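Local atomic coordinates of protein PML (Homo sapiens, PDB entry 6IMQ), a protein that scaffolds nuclear bodies as a TRIM-family protein whose zinc-binding B1-box oligomerizes, regulating nuclear body biogenesis and leukemogenesis. Residues B[28-32]-B[33-37]. Sequence-based numbering, arbitrary orientation.
Sequences QLLCA and KCFEA. With ZN (zinc ion), chain H.
Cys31 and Cys34 point their sulfurs at one zinc ion, each SG 2.3 Å from the metal, and Cys12 and Cys15 complete its four-thiolate site. The two form a CxxC pair at the turn from strand 28-30 into helix 32-41. With chi1 at 73°, Cys31 SG lies between its own backbone N and carbonyl carbon, facing the first helical turn; there it N-caps the helix, accepting a nearly straight bond (169°) from Cys34 N at 3.3 Å. Cys34 SG reaches the metal from the helix side. Behind the thiolates, Leu30 spreads its two methyls over the helix: CD2 packs on Cys34 CB (4.1 Å), while Leu30 CD1 meets the edge of the Phe35 ring in its plane, 4.0 Å from Phe35 CD1. Phe35 CG lies anti to its backbone N (chi1 -178°), and the side chain crosses that of Leu30 at about a right angle and stacks with Phe21 of the neighbouring strand. Phe35 N donates to Cys31 O (2.7 Å), and a water bridges Ala32 O and Glu36 OE2. Zinc ligation and N-H donation thus converge on Cys31 SG, and the N-H...S hydrogen bond from Cys34 probably tempers the thiolate's negative charge and helps stabilise this B-box zinc site.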
ATOM      1  N   GLN B  28      -7.552   7.636   0.620  1.00 26.63           N
ATOM      2  CA  GLN B  28      -7.092   8.532   1.666  1.00 29.75           C
ATOM      3  C   GLN B  28      -5.787   8.056   2.285  1.00 25.37           C
ATOM      4  O   GLN B  28      -5.466   6.864   2.287  1.00 24.29           O
ATOM      5  CB  GLN B  28      -8.134   8.680   2.784  1.00 40.69           C
ATOM      6  CG  GLN B  28      -9.182   9.722   2.538  1.00 53.78           C
ATOM      7  CD  GLN B  28     -10.272   9.698   3.587  1.00 62.94           C
ATOM      8  OE1 GLN B  28     -10.138   9.052   4.625  1.00 62.52           O
ATOM      9  NE2 GLN B  28     -11.365  10.395   3.317  1.00 69.41           N
ATOM     10  N   LEU B  29      -5.053   9.018   2.835  1.00 23.70           N
ATOM     11  CA  LEU B  29      -3.820   8.764   3.566  1.00 23.44           C
ATOM     12  C   LEU B  29      -4.092   8.628   5.056  1.00 20.65           C
ATOM     13  O   LEU B  29      -4.893   9.382   5.623  1.00 19.66           O
ATOM     14  CB  LEU B  29      -2.833   9.906   3.335  1.00 26.24           C
ATOM     15  CG  LEU B  29      -2.272  10.074   1.922  1.00 27.46           C
ATOM     16  CD1 LEU B  29      -1.654  11.454   1.759  1.00 30.47           C
ATOM     17  CD2 LEU B  29      -1.265   8.976   1.661  1.00 23.99           C
ATOM     18  N   LEU B  30      -3.404   7.680   5.697  1.00 19.71           N
ATOM     19  CA  LEU B  30      -3.599   7.450   7.120  1.00 22.23           C
ATOM     20  C   LEU B  30      -2.276   7.205   7.829  1.00 22.18           C
ATOM     21  O   LEU B  30      -1.353   6.599   7.278  1.00 21.06           O
ATOM     22  CB  LEU B  30      -4.519   6.252   7.377  1.00 21.57           C
ATOM     23  CG  LEU B  30      -5.945   6.353   6.853  1.00 26.21           C
ATOM     24  CD1 LEU B  30      -6.614   4.993   6.939  1.00 27.61           C
ATOM     25  CD2 LEU B  30      -6.718   7.391   7.634  1.00 29.27           C
ATOM     26  N   CYS B  31      -2.189   7.694   9.067  1.00 23.29           N
ATOM     27  CA  CYS B  31      -1.082   7.317   9.929  1.00 23.90           C
ATOM     28  C   CYS B  31      -1.297   5.887  10.428  1.00 24.07           C
ATOM     29  O   CYS B  31      -2.376   5.307  10.281  1.00 19.02           O
ATOM     30  CB  CYS B  31      -0.943   8.286  11.100  1.00 27.40           C
ATOM     31  SG  CYS B  31      -2.196   8.161  12.393  1.00 27.18           S
ATOM     32  N   ALA B  32      -0.255   5.318  11.037  1.00 27.03           N
ATOM     33  CA  ALA B  32      -0.338   3.941  11.510  1.00 31.55           C
ATOM     34  C   ALA B  32      -1.495   3.768  12.492  1.00 28.91           C
ATOM     35  O   ALA B  32      -2.291   2.831  12.375  1.00 25.73           O
ATOM     36  CB  ALA B  32       0.987   3.532  12.155  1.00 38.22           C
ATOM     37  N   LYS B  33      -1.612   4.673  13.468  1.00 29.53           N
ATOM     38  CA  LYS B  33      -2.645   4.548  14.495  1.00 33.12           C
ATOM     39  C   LYS B  33      -4.046   4.719  13.909  1.00 24.23           C
ATOM     40  O   LYS B  33      -4.953   3.946  14.236  1.00 21.31           O
ATOM     41  CB  LYS B  33      -2.328   5.539  15.625  1.00 43.59           C
ATOM     42  CG  LYS B  33      -3.283   6.680  15.842  1.00 52.45           C
ATOM     43  CD  LYS B  33      -4.235   6.337  16.962  1.00 60.84           C
ATOM     44  CE  LYS B  33      -5.544   6.982  16.699  1.00 66.38           C
ATOM     45  NZ  LYS B  33      -5.671   8.408  17.031  1.00 70.91           N
ATOM     46  N   CYS B  34      -4.243   5.695  13.018  1.00 23.84           N
ATOM     47  CA  CYS B  34      -5.536   5.774  12.347  1.00 23.14           C
ATOM     48  C   CYS B  34      -5.736   4.594  11.408  1.00 20.33           C
ATOM     49  O   CYS B  34      -6.869   4.136  11.224  1.00 19.93           O
ATOM     50  CB  CYS B  34      -5.664   7.099  11.604  1.00 26.86           C
ATOM     51  SG  CYS B  34      -5.804   8.525  12.734  1.00 30.28           S
ATOM     52  N   PHE B  35      -4.656   4.068  10.832  1.00 21.33           N
ATOM     53  CA  PHE B  35      -4.811   2.933   9.938  1.00 20.89           C
ATOM     54  C   PHE B  35      -5.263   1.684  10.691  1.00 22.90           C
ATOM     55  O   PHE B  35      -6.115   0.945  10.191  1.00 23.08           O
ATOM     56  CB  PHE B  35      -3.520   2.653   9.196  1.00 19.62           C
ATOM     57  CG  PHE B  35      -3.637   1.533   8.231  1.00 21.90           C
ATOM     58  CD1 PHE B  35      -4.477   1.637   7.142  1.00 25.38           C
ATOM     59  CD2 PHE B  35      -2.933   0.369   8.426  1.00 26.03           C
ATOM     60  CE1 PHE B  35      -4.597   0.603   6.249  1.00 31.64           C
ATOM     61  CE2 PHE B  35      -3.045  -0.671   7.544  1.00 32.97           C
ATOM     62  CZ  PHE B  35      -3.876  -0.554   6.442  1.00 34.74           C
ATOM     63  N   GLU B  36      -4.719   1.426  11.885  1.00 23.62           N
ATOM     64  CA  GLU B  36      -5.167   0.257  12.645  1.00 25.90           C
ATOM     65  C   GLU B  36      -6.665   0.340  12.946  1.00 23.22           C
ATOM     66  O   GLU B  36      -7.365  -0.678  12.922  1.00 22.59           O
ATOM     67  CB  GLU B  36      -4.343   0.105  13.929  1.00 36.54           C
ATOM     68  CG  GLU B  36      -2.840   0.104  13.675  1.00 51.19           C
ATOM     69  CD  GLU B  36      -2.103  -1.053  14.342  1.00 66.01           C
ATOM     70  OE1 GLU B  36      -2.705  -1.773  15.171  1.00 71.54           O
ATOM     71  OE2 GLU B  36      -0.905  -1.236  14.033  1.00 71.45           O
ATOM     72  N   ALA B  37      -7.184   1.543  13.219  1.00 22.28           N
ATOM     73  CA  ALA B  37      -8.624   1.682  13.426  1.00 20.66           C
ATOM     74  C   ALA B  37      -9.395   1.413  12.140  1.00 16.72           C
ATOM     75  O   ALA B  37     -10.438   0.755  12.149  1.00 15.02           O
ATOM     76  CB  ALA B  37      -8.954   3.077  13.960  1.00 22.85           C
TER
HETATM   77 ZN    ZN H 202      -3.895   9.605  11.982  1.00 37.74          ZN
HETATM   78  O   HOH W   1      -0.538   0.821  11.838  1.00 50.99           O